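Local coordinates for uncharacterized metal-dependent hydrolase (Pyrococcus horikoshii, PDB 3IGH), which probably hydrolyses carbon-nitrogen bonds other than peptide bonds, as an uncharacterised member of the amidohydrolase family, at residues 13-18 and 473-478; 194-199 and 404-409; 413-418 and 437-442. All coordinates share one frame; numbering follows the deposited sequence.

Contact 1 of 3, residues 13-18 and 473-478; sequences TSFNPL and DPLVVK. With SO4 (sulfate ion), chain N.
Phe15 and Leu475 face each other across backbones that share no hydrogen bond, their CA atoms 9.7 Å apart, one in 13-18, which continues from strand 10-14, and the other in the loop after strand 467-470. Leucine suits the middle of this contact because its two methyls can serve two partners. Its CG lies anti to its own carbonyl carbon (chi1 -59°), and from there CD2 meets Phe15 CE1 at 4.1 Å, approaching the ring obliquely, while CD1 meets Leu18 CD1 at 3.9 Å.

Polar groups fix the two turns from within. Ser14 OG donates to Pro17 O in its carbonyl plane, bracing the loop that carries the cis peptide bond before Pro17. In 473-478, Asp473 OD2 accepts from Leu475 N, 3.2 Å away, to make an Asx turn. Leu18 N gives its hydrogen to sulfate O3 (2.9 Å), and Lys437 also binds this ion, probably acquired from the crystallisation liquor.

Phe15 also packs on Met60 and on Leu440 of helix 436-450. Across the contact the chemistry is purely apolar, implying a small, partly buried attachment without directional bonds, while hydrogen bonds within each turn hold the backbones that present these side chains.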
loop_
_atom_site.group_PDB
_atom_site.type_symbol
_atom_site.label_atom_id
_atom_site.label_comp_id
_atom_site.label_asym_id
_atom_site.label_seq_id
_atom_site.Cartn_x
_atom_site.Cartn_y
_atom_site.Cartn_z
ATOM N N THR A 13 12.412 6.484 26.777
ATOM C CA THR A 13 11.889 6.951 25.499
ATOM C C THR A 13 12.983 7.044 24.455
ATOM O O THR A 13 12.695 7.065 23.263
ATOM C CB THR A 13 11.188 8.332 25.602
ATOM O OG1 THR A 13 12.157 9.352 25.875
ATOM C CG2 THR A 13 10.107 8.321 26.686
ATOM N N SER A 14 14.232 7.111 24.911
ATOM C CA SER A 14 15.389 7.255 24.027
ATOM C C SER A 14 16.625 6.744 24.760
ATOM O O SER A 14 16.698 6.829 25.990
ATOM C CB SER A 14 15.561 8.727 23.631
ATOM O OG SER A 14 16.659 8.908 22.767
ATOM N N PHE A 15 17.583 6.197 24.015
ATOM C CA PHE A 15 18.813 5.678 24.622
ATOM C C PHE A 15 20.021 6.579 24.345
ATOM O O PHE A 15 20.862 6.767 25.224
ATOM C CB PHE A 15 19.093 4.236 24.178
ATOM C CG PHE A 15 18.163 3.220 24.782
ATOM C CD1 PHE A 15 18.218 2.921 26.144
ATOM C CD2 PHE A 15 17.243 2.548 23.986
ATOM C CE1 PHE A 15 17.354 1.983 26.707
ATOM C CE2 PHE A 15 16.376 1.598 24.543
ATOM C CZ PHE A 15 16.434 1.318 25.901
ATOM N N ASN A 16 20.103 7.105 23.123
ATOM C CA ASN A 16 21.085 8.123 22.746
ATOM C C ASN A 16 20.349 9.339 22.188
ATOM O O ASN A 16 19.949 9.323 21.024
ATOM C CB ASN A 16 22.050 7.599 21.671
ATOM C CG ASN A 16 23.109 6.655 22.217
ATOM O OD1 ASN A 16 23.139 6.338 23.407
ATOM N ND2 ASN A 16 23.995 6.205 21.334
ATOM N N PRO A 17 20.144 10.393 23.007
ATOM C CA PRO A 17 20.522 10.593 24.412
ATOM C C PRO A 17 19.583 9.848 25.352
ATOM O O PRO A 17 18.453 9.544 24.974
ATOM C CB PRO A 17 20.346 12.107 24.617
ATOM C CG PRO A 17 19.987 12.679 23.272
ATOM C CD PRO A 17 19.412 11.558 22.485
ATOM N N LEU A 18 20.045 9.540 26.558
ATOM C CA LEU A 18 19.203 8.820 27.498
ATOM C C LEU A 18 18.086 9.727 28.012
ATOM O O LEU A 18 18.354 10.788 28.572
ATOM C CB LEU A 18 20.029 8.254 28.653
ATOM C CG LEU A 18 19.264 7.337 29.611
ATOM C CD1 LEU A 18 18.991 5.972 28.981
ATOM C CD2 LEU A 18 20.045 7.184 30.897
ATOM N N ASP A 473 15.389 -2.809 35.005
ATOM C CA ASP A 473 16.098 -1.809 34.209
ATOM C C ASP A 473 17.018 -2.529 33.225
ATOM O O ASP A 473 18.002 -3.144 33.654
ATOM C CB ASP A 473 16.902 -0.920 35.175
ATOM C CG ASP A 473 17.698 0.192 34.485
ATOM O OD1 ASP A 473 18.334 0.979 35.225
ATOM O OD2 ASP A 473 17.701 0.309 33.240
ATOM N N PRO A 474 16.724 -2.429 31.902
ATOM C CA PRO A 474 17.465 -3.182 30.876
ATOM C C PRO A 474 18.949 -2.830 30.807
ATOM O O PRO A 474 19.751 -3.644 30.348
ATOM C CB PRO A 474 16.772 -2.778 29.568
ATOM C CG PRO A 474 16.116 -1.468 29.865
ATOM C CD PRO A 474 15.677 -1.582 31.296
ATOM N N LEU A 475 19.304 -1.634 31.275
ATOM C CA LEU A 475 20.686 -1.169 31.286
ATOM C C LEU A 475 21.545 -1.827 32.377
ATOM O O LEU A 475 22.768 -1.679 32.392
ATOM C CB LEU A 475 20.714 0.351 31.462
ATOM C CG LEU A 475 19.992 1.195 30.411
ATOM C CD1 LEU A 475 20.117 2.666 30.763
ATOM C CD2 LEU A 475 20.563 0.929 29.025
ATOM N N VAL A 476 20.895 -2.576 33.260
ATOM C CA VAL A 476 21.486 -2.991 34.522
ATOM C C VAL A 476 21.403 -4.514 34.710
ATOM O O VAL A 476 21.985 -5.081 35.646
ATOM C CB VAL A 476 20.841 -2.132 35.666
ATOM C CG1 VAL A 476 20.233 -2.955 36.797
ATOM C CG2 VAL A 476 21.809 -1.057 36.144
ATOM N N VAL A 477 20.713 -5.176 33.782
ATOM C CA VAL A 477 20.555 -6.632 33.807
ATOM C C VAL A 477 21.601 -7.286 32.908
ATOM O O VAL A 477 21.913 -6.762 31.831
ATOM C CB VAL A 477 19.124 -7.041 33.348
ATOM C CG1 VAL A 477 18.889 -8.545 33.459
ATOM C CG2 VAL A 477 18.104 -6.327 34.167
ATOM N N LYS A 478 22.165 -8.405 33.371
ATOM C CA LYS A 478 22.992 -9.272 32.528
ATOM C C LYS A 478 22.160 -9.732 31.328
ATOM O O LYS A 478 21.007 -10.149 31.492
ATOM C CB LYS A 478 23.485 -10.495 33.306
ATOM C CG LYS A 478 24.320 -10.202 34.543
ATOM C CD LYS A 478 24.737 -11.510 35.209
ATOM C CE LYS A 478 25.071 -11.322 36.683
ATOM N NZ LYS A 478 26.364 -10.615 36.896
HETATM S S SO4 N . 23.248 11.097 27.397
HETATM O O1 SO4 N . 24.059 11.564 28.517
HETATM O O2 SO4 N . 23.249 9.639 27.386
HETATM O O3 SO4 N . 21.882 11.580 27.561
HETATM O O4 SO4 N . 23.798 11.606 26.142
#

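Contact 2 of 3, residues 194-199 and 404-409; sequences QEHLLD and EPADPW. With SO4 (sulfate ion), chain J.
His196 and Leu197 converge on Ala406 from neighbouring positions of one helix, the imidazole edge-on and the leucine by a single methyl. The methyl CB of Ala406 points at the helix and lies near the plane of the His196 ring, 4.1 Å from NE2, while Leu197 CD2 touches the same CB at 3.9 Å. Alanine suits this place: its one carbon fills the space between the two side chains, and the CA atoms of Leu197 and Ala406 come within 7.1 Å.

The histidine reaches across because its CG is anti to the backbone N (chi1 -178°), which carries the ring out from the helix. Its edge also meets a sulfate ion, probably taken from the crystallisation liquor. NE2 donates to sulfate O4 at 3.0 Å, and Ala406 N donates to the same oxygen at 2.9 Å with a nearly straight bond (168°). One oxygen thus links the helix to the loop, in the absence of any direct hydrogen bond between them. The anion would probably favour a protonated imidazole. A leucine in place of His196 would remove the NE2 donor, so that sulfate O4 would probably lose its link to the helix and be held less firmly.

Farther along 404-409, Asp407 is the N-cap of helix 408-417, its OD2 accepting from Trp409 N (3.2 Å) from above the carboxylate plane. Pro408 suits the first turn, where its missing N-H costs no helical bond.

Around this buried junction, Leu197 lies against Leu70 and Leu73 of helix 70-78 and Val202 and Val205 of strand 202-210. Pro408 also rests on Val202, and Trp409 on Leu440 of helix 436-450, with helix 183-199 meeting the loop into helix 408-417 beside helix 70-78 and strand 202-210.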
loop_
_atom_site.group_PDB
_atom_site.type_symbol
_atom_site.label_atom_id
_atom_site.label_comp_id
_atom_site.label_asym_id
_atom_site.label_seq_id
_atom_site.Cartn_x
_atom_site.Cartn_y
_atom_site.Cartn_z
ATOM N N GLN A 194 6.775 -14.475 12.772
ATOM C CA GLN A 194 6.382 -13.248 13.469
ATOM C C GLN A 194 5.968 -13.484 14.925
ATOM O O GLN A 194 6.225 -12.633 15.768
ATOM C CB GLN A 194 5.299 -12.465 12.710
ATOM C CG GLN A 194 3.935 -13.163 12.648
ATOM C CD GLN A 194 2.849 -12.347 11.967
ATOM O OE1 GLN A 194 3.087 -11.227 11.516
ATOM N NE2 GLN A 194 1.636 -12.905 11.904
ATOM N N GLU A 195 5.345 -14.629 15.214
ATOM C CA GLU A 195 4.961 -14.946 16.595
ATOM C C GLU A 195 6.193 -15.247 17.451
ATOM O O GLU A 195 6.242 -14.865 18.616
ATOM C CB GLU A 195 3.891 -16.052 16.669
ATOM C CG GLU A 195 4.305 -17.460 16.266
ATOM C CD GLU A 195 3.120 -18.422 16.113
ATOM O OE1 GLU A 195 3.321 -19.649 16.289
ATOM O OE2 GLU A 195 1.997 -17.953 15.814
ATOM N N HIS A 196 7.193 -15.889 16.839
ATOM C CA HIS A 196 8.496 -16.128 17.456
ATOM C C HIS A 196 9.198 -14.811 17.779
ATOM O O HIS A 196 9.708 -14.621 18.894
ATOM C CB HIS A 196 9.346 -16.988 16.511
ATOM C CG HIS A 196 10.697 -17.349 17.050
ATOM N ND1 HIS A 196 10.889 -18.363 17.963
ATOM C CD2 HIS A 196 11.928 -16.854 16.774
ATOM C CE1 HIS A 196 12.176 -18.467 18.240
ATOM N NE2 HIS A 196 12.830 -17.565 17.530
ATOM N N LEU A 197 9.200 -13.886 16.816
ATOM C CA LEU A 197 9.836 -12.580 17.004
ATOM C C LEU A 197 9.112 -11.730 18.033
ATOM O O LEU A 197 9.748 -11.106 18.882
ATOM C CB LEU A 197 9.942 -11.820 15.665
ATOM C CG LEU A 197 10.929 -12.488 14.705
ATOM C CD1 LEU A 197 10.687 -12.026 13.279
ATOM C CD2 LEU A 197 12.386 -12.248 15.127
ATOM N N LEU A 198 7.783 -11.727 17.963
ATOM C CA LEU A 198 6.956 -10.957 18.893
ATOM C C LEU A 198 7.185 -11.425 20.336
ATOM O O LEU A 198 7.321 -10.601 21.247
ATOM C CB LEU A 198 5.477 -11.075 18.506
ATOM C CG LEU A 198 4.446 -10.058 18.996
ATOM C CD1 LEU A 198 4.830 -8.644 18.615
ATOM C CD2 LEU A 198 3.082 -10.404 18.417
ATOM N N ASP A 199 7.287 -12.740 20.528
ATOM C CA ASP A 199 7.589 -13.309 21.852
ATOM C C ASP A 199 8.963 -12.908 22.375
ATOM O O ASP A 199 9.192 -12.906 23.584
ATOM C CB ASP A 199 7.458 -14.838 21.846
ATOM C CG ASP A 199 6.005 -15.306 21.813
ATOM O OD1 ASP A 199 5.091 -14.471 21.999
ATOM O OD2 ASP A 199 5.779 -16.516 21.592
ATOM N N GLU A 404 21.614 -16.545 12.309
ATOM C CA GLU A 404 21.929 -16.431 13.731
ATOM C C GLU A 404 20.632 -16.597 14.510
ATOM O O GLU A 404 19.553 -16.435 13.921
ATOM C CB GLU A 404 22.533 -15.061 14.058
ATOM C CG GLU A 404 23.769 -14.719 13.252
ATOM C CD GLU A 404 24.958 -15.599 13.563
ATOM O OE1 GLU A 404 25.069 -16.079 14.710
ATOM O OE2 GLU A 404 25.785 -15.801 12.649
ATOM N N PRO A 405 20.720 -16.917 15.825
ATOM C CA PRO A 405 19.523 -16.889 16.668
ATOM C C PRO A 405 18.832 -15.523 16.655
ATOM O O PRO A 405 19.496 -14.493 16.568
ATOM C CB PRO A 405 20.063 -17.206 18.072
ATOM C CG PRO A 405 21.537 -17.027 17.982
ATOM C CD PRO A 405 21.894 -17.384 16.586
ATOM N N ALA A 406 17.507 -15.527 16.723
ATOM C CA ALA A 406 16.734 -14.279 16.647
ATOM C C ALA A 406 16.706 -13.498 17.958
ATOM O O ALA A 406 16.404 -12.311 17.949
ATOM C CB ALA A 406 15.309 -14.560 16.163
ATOM N N ASP A 407 17.027 -14.160 19.075
ATOM C CA ASP A 407 16.949 -13.543 20.416
ATOM C C ASP A 407 17.806 -12.288 20.480
ATOM O O ASP A 407 19.030 -12.371 20.357
ATOM C CB ASP A 407 17.406 -14.548 21.486
ATOM C CG ASP A 407 17.254 -14.025 22.914
ATOM O OD1 ASP A 407 17.574 -14.805 23.827
ATOM O OD2 ASP A 407 16.827 -12.871 23.144
ATOM N N PRO A 408 17.158 -11.112 20.631
ATOM C CA PRO A 408 17.903 -9.866 20.551
ATOM C C PRO A 408 18.930 -9.697 21.662
ATOM O O PRO A 408 19.951 -9.053 21.446
ATOM C CB PRO A 408 16.811 -8.785 20.621
ATOM C CG PRO A 408 15.628 -9.454 21.182
ATOM C CD PRO A 408 15.710 -10.884 20.798
ATOM N N TRP A 409 18.681 -10.296 22.825
ATOM C CA TRP A 409 19.604 -10.171 23.938
ATOM C C TRP A 409 20.933 -10.869 23.685
ATOM O O TRP A 409 21.971 -10.400 24.153
ATOM C CB TRP A 409 18.951 -10.630 25.250
ATOM C CG TRP A 409 17.862 -9.693 25.666
ATOM C CD1 TRP A 409 16.527 -9.950 25.679
ATOM C CD2 TRP A 409 18.013 -8.323 26.077
ATOM N NE1 TRP A 409 15.837 -8.841 26.100
ATOM C CE2 TRP A 409 16.721 -7.827 26.343
ATOM C CE3 TRP A 409 19.114 -7.471 26.246
ATOM C CZ2 TRP A 409 16.494 -6.516 26.778
ATOM C CZ3 TRP A 409 18.891 -6.173 26.684
ATOM C CH2 TRP A 409 17.586 -5.708 26.942
HETATM S S SO4 J . 16.119 -19.254 16.718
HETATM O O1 SO4 J . 15.098 -20.119 17.296
HETATM O O2 SO4 J . 17.397 -19.526 17.365
HETATM O O3 SO4 J . 16.237 -19.515 15.286
HETATM O O4 SO4 J . 15.746 -17.864 16.940
#

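Contact 3 of 3, residues 413-418 and 437-442; sequences DAAVNR and KDALHS. With SO4 (sulfate ion), chain N.
Val416 turns CG1 anti to its backbone N (chi1 174°), which leaves CG2 anti to the carbonyl carbon and brings that methyl to 3.9 Å from Ala439 CB. Ala415 CB, pointing toward helix 436-450, lies 4.5 Å from Ala439 CB. Small residues suit the interface: with only a methyl on Ala415 and on Ala439, their CA atoms come within 6.6 Å, and Val416 makes the closest approach beside them.

The polar side chains serve their own helices or face other neighbours. Ser442 OG turns back to Asp438 O at 2.9 Å, tilted from the carbonyl plane. Ser442 N reaches that oxygen from the opposite face, so two donors grip one acceptor and the buried hydroxyl is satisfied. Near the end of helix 408-417, Asn417 ND2 donates to Asp413 OD1, one turn back, from above the carboxylate plane in a short, bent bond (133°). Arg418 then leaves the helix with positive phi.

Lys437 starts away from 413-418; its chain then bends at three torsions, and NZ binds sulfate O2 at 2.7 Å as well as Phe15 O and Asn16 OD1. A flexible cationic chain suits this cluster of acceptors.

Phe397 of strand 395-397 packs on Ala415 and Ala439 alike. Close helix-helix packing through alanines over a strand is consistent with the outer layer of the TIM-barrel fold to which the amidohydrolase family belongs.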
loop_
_atom_site.group_PDB
_atom_site.type_symbol
_atom_site.label_atom_id
_atom_site.label_comp_id
_atom_site.label_asym_id
_atom_site.label_seq_id
_atom_site.Cartn_x
_atom_site.Cartn_y
_atom_site.Cartn_z
ATOM N N ASP A 413 24.436 -8.865 23.678
ATOM C CA ASP A 413 25.600 -9.392 24.389
ATOM C C ASP A 413 26.844 -9.460 23.501
ATOM O O ASP A 413 27.947 -9.120 23.939
ATOM C CB ASP A 413 25.300 -10.761 24.980
ATOM C CG ASP A 413 26.306 -11.153 26.057
ATOM O OD1 ASP A 413 26.552 -10.341 26.970
ATOM O OD2 ASP A 413 26.853 -12.265 25.994
ATOM N N ALA A 414 26.644 -9.878 22.250
ATOM C CA ALA A 414 27.709 -9.967 21.259
ATOM C C ALA A 414 28.352 -8.614 20.977
ATOM O O ALA A 414 29.568 -8.516 20.877
ATOM C CB ALA A 414 27.176 -10.593 19.981
ATOM N N ALA A 415 27.538 -7.571 20.860
ATOM C CA ALA A 415 28.048 -6.227 20.618
ATOM C C ALA A 415 28.774 -5.649 21.824
ATOM O O ALA A 415 29.770 -4.941 21.673
ATOM C CB ALA A 415 26.919 -5.296 20.197
ATOM N N VAL A 416 28.263 -5.946 23.013
ATOM C CA VAL A 416 28.817 -5.405 24.251
ATOM C C VAL A 416 30.080 -6.168 24.666
ATOM O O VAL A 416 31.088 -5.557 25.005
ATOM C CB VAL A 416 27.748 -5.355 25.395
ATOM C CG1 VAL A 416 28.372 -4.926 26.746
ATOM C CG2 VAL A 416 26.618 -4.391 25.026
ATOM N N ASN A 417 30.032 -7.497 24.586
ATOM C CA ASN A 417 31.116 -8.342 25.098
ATOM C C ASN A 417 32.019 -9.009 24.071
ATOM O O ASN A 417 33.016 -9.645 24.438
ATOM C CB ASN A 417 30.549 -9.373 26.078
ATOM C CG ASN A 417 29.936 -8.719 27.292
ATOM O OD1 ASN A 417 30.546 -7.849 27.903
ATOM N ND2 ASN A 417 28.723 -9.115 27.636
ATOM N N ARG A 418 31.656 -8.876 22.795
ATOM C CA ARG A 418 32.484 -9.309 21.654
ATOM C C ARG A 418 33.063 -10.722 21.700
ATOM O O ARG A 418 34.152 -10.953 21.199
ATOM C CB ARG A 418 33.590 -8.285 21.353
ATOM C CG ARG A 418 33.105 -7.103 20.544
ATOM C CD ARG A 418 34.242 -6.223 20.048
ATOM N NE ARG A 418 34.855 -6.664 18.789
ATOM C CZ ARG A 418 34.356 -6.416 17.574
ATOM N NH1 ARG A 418 33.202 -5.773 17.435
ATOM N NH2 ARG A 418 35.004 -6.834 16.494
ATOM N N LYS A 437 24.004 0.954 26.443
ATOM C CA LYS A 437 23.189 2.058 25.919
ATOM C C LYS A 437 23.285 2.211 24.404
ATOM O O LYS A 437 22.269 2.396 23.735
ATOM C CB LYS A 437 23.598 3.394 26.539
ATOM C CG LYS A 437 22.839 3.827 27.774
ATOM C CD LYS A 437 22.584 5.337 27.729
ATOM C CE LYS A 437 23.810 6.130 27.251
ATOM N NZ LYS A 437 23.449 7.194 26.260
ATOM N N ASP A 438 24.510 2.166 23.876
ATOM C CA ASP A 438 24.739 2.263 22.436
ATOM C C ASP A 438 24.238 1.031 21.684
ATOM O O ASP A 438 23.801 1.144 20.539
ATOM C CB ASP A 438 26.218 2.482 22.122
ATOM C CG ASP A 438 26.706 3.869 22.508
ATOM O OD1 ASP A 438 25.879 4.740 22.847
ATOM O OD2 ASP A 438 27.932 4.089 22.469
ATOM N N ALA A 439 24.325 -0.136 22.318
ATOM C CA ALA A 439 23.783 -1.365 21.739
ATOM C C ALA A 439 22.258 -1.318 21.629
ATOM O O ALA A 439 21.696 -1.677 20.583
ATOM C CB ALA A 439 24.245 -2.600 22.531
ATOM N N LEU A 440 21.589 -0.863 22.696
ATOM C CA LEU A 440 20.129 -0.746 22.687
ATOM C C LEU A 440 19.641 0.331 21.727
ATOM O O LEU A 440 18.630 0.146 21.056
ATOM C CB LEU A 440 19.564 -0.539 24.105
ATOM C CG LEU A 440 19.838 -1.712 25.061
ATOM C CD1 LEU A 440 19.220 -1.450 26.434
ATOM C CD2 LEU A 440 19.361 -3.067 24.504
ATOM N N HIS A 441 20.373 1.439 21.651
ATOM C CA HIS A 441 20.088 2.482 20.668
ATOM C C HIS A 441 20.168 1.945 19.233
ATOM O O HIS A 441 19.289 2.231 18.415
ATOM C CB HIS A 441 21.050 3.664 20.842
ATOM C CG HIS A 441 20.941 4.698 19.762
ATOM N ND1 HIS A 441 19.982 5.691 19.775
ATOM C CD2 HIS A 441 21.674 4.899 18.641
ATOM C CE1 HIS A 441 20.130 6.457 18.709
ATOM N NE2 HIS A 441 21.149 5.996 18.004
ATOM N N SER A 442 21.218 1.171 18.938
ATOM C CA SER A 442 21.424 0.612 17.601
ATOM C C SER A 442 20.344 -0.392 17.224
ATOM O O SER A 442 19.943 -0.472 16.063
ATOM C CB SER A 442 22.808 -0.031 17.482
ATOM O OG SER A 442 23.833 0.935 17.637
HETATM S S SO4 N . 23.248 11.097 27.397
HETATM O O1 SO4 N . 24.059 11.564 28.517
HETATM O O2 SO4 N . 23.249 9.639 27.386
HETATM O O3 SO4 N . 21.882 11.580 27.561
HETATM O O4 SO4 N . 23.798 11.606 26.142
#

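In the fold
From the N terminus, strand 10-14 runs into 13-18, which waits almost the whole chain for 473-478; contact 1 therefore closes a loop of 454 residues enclosing the other two. Within it, contact 2 joins helix 183-199 to the loop leading into helix 408-417. Contact 3 follows in series, linking the later part of that helix to helix 436-450 over just 18 residues. None of the loops cross. Segments of contacts 2 and 3 both include parts of helix 408-417, and helix 436-450 carries the network on to contact 1, since Asp438 binds Asn16 and Leu440 packs on Leu475. Trp409 meets Leu440 and Pro474; both terminal segments are thus joined to these helices.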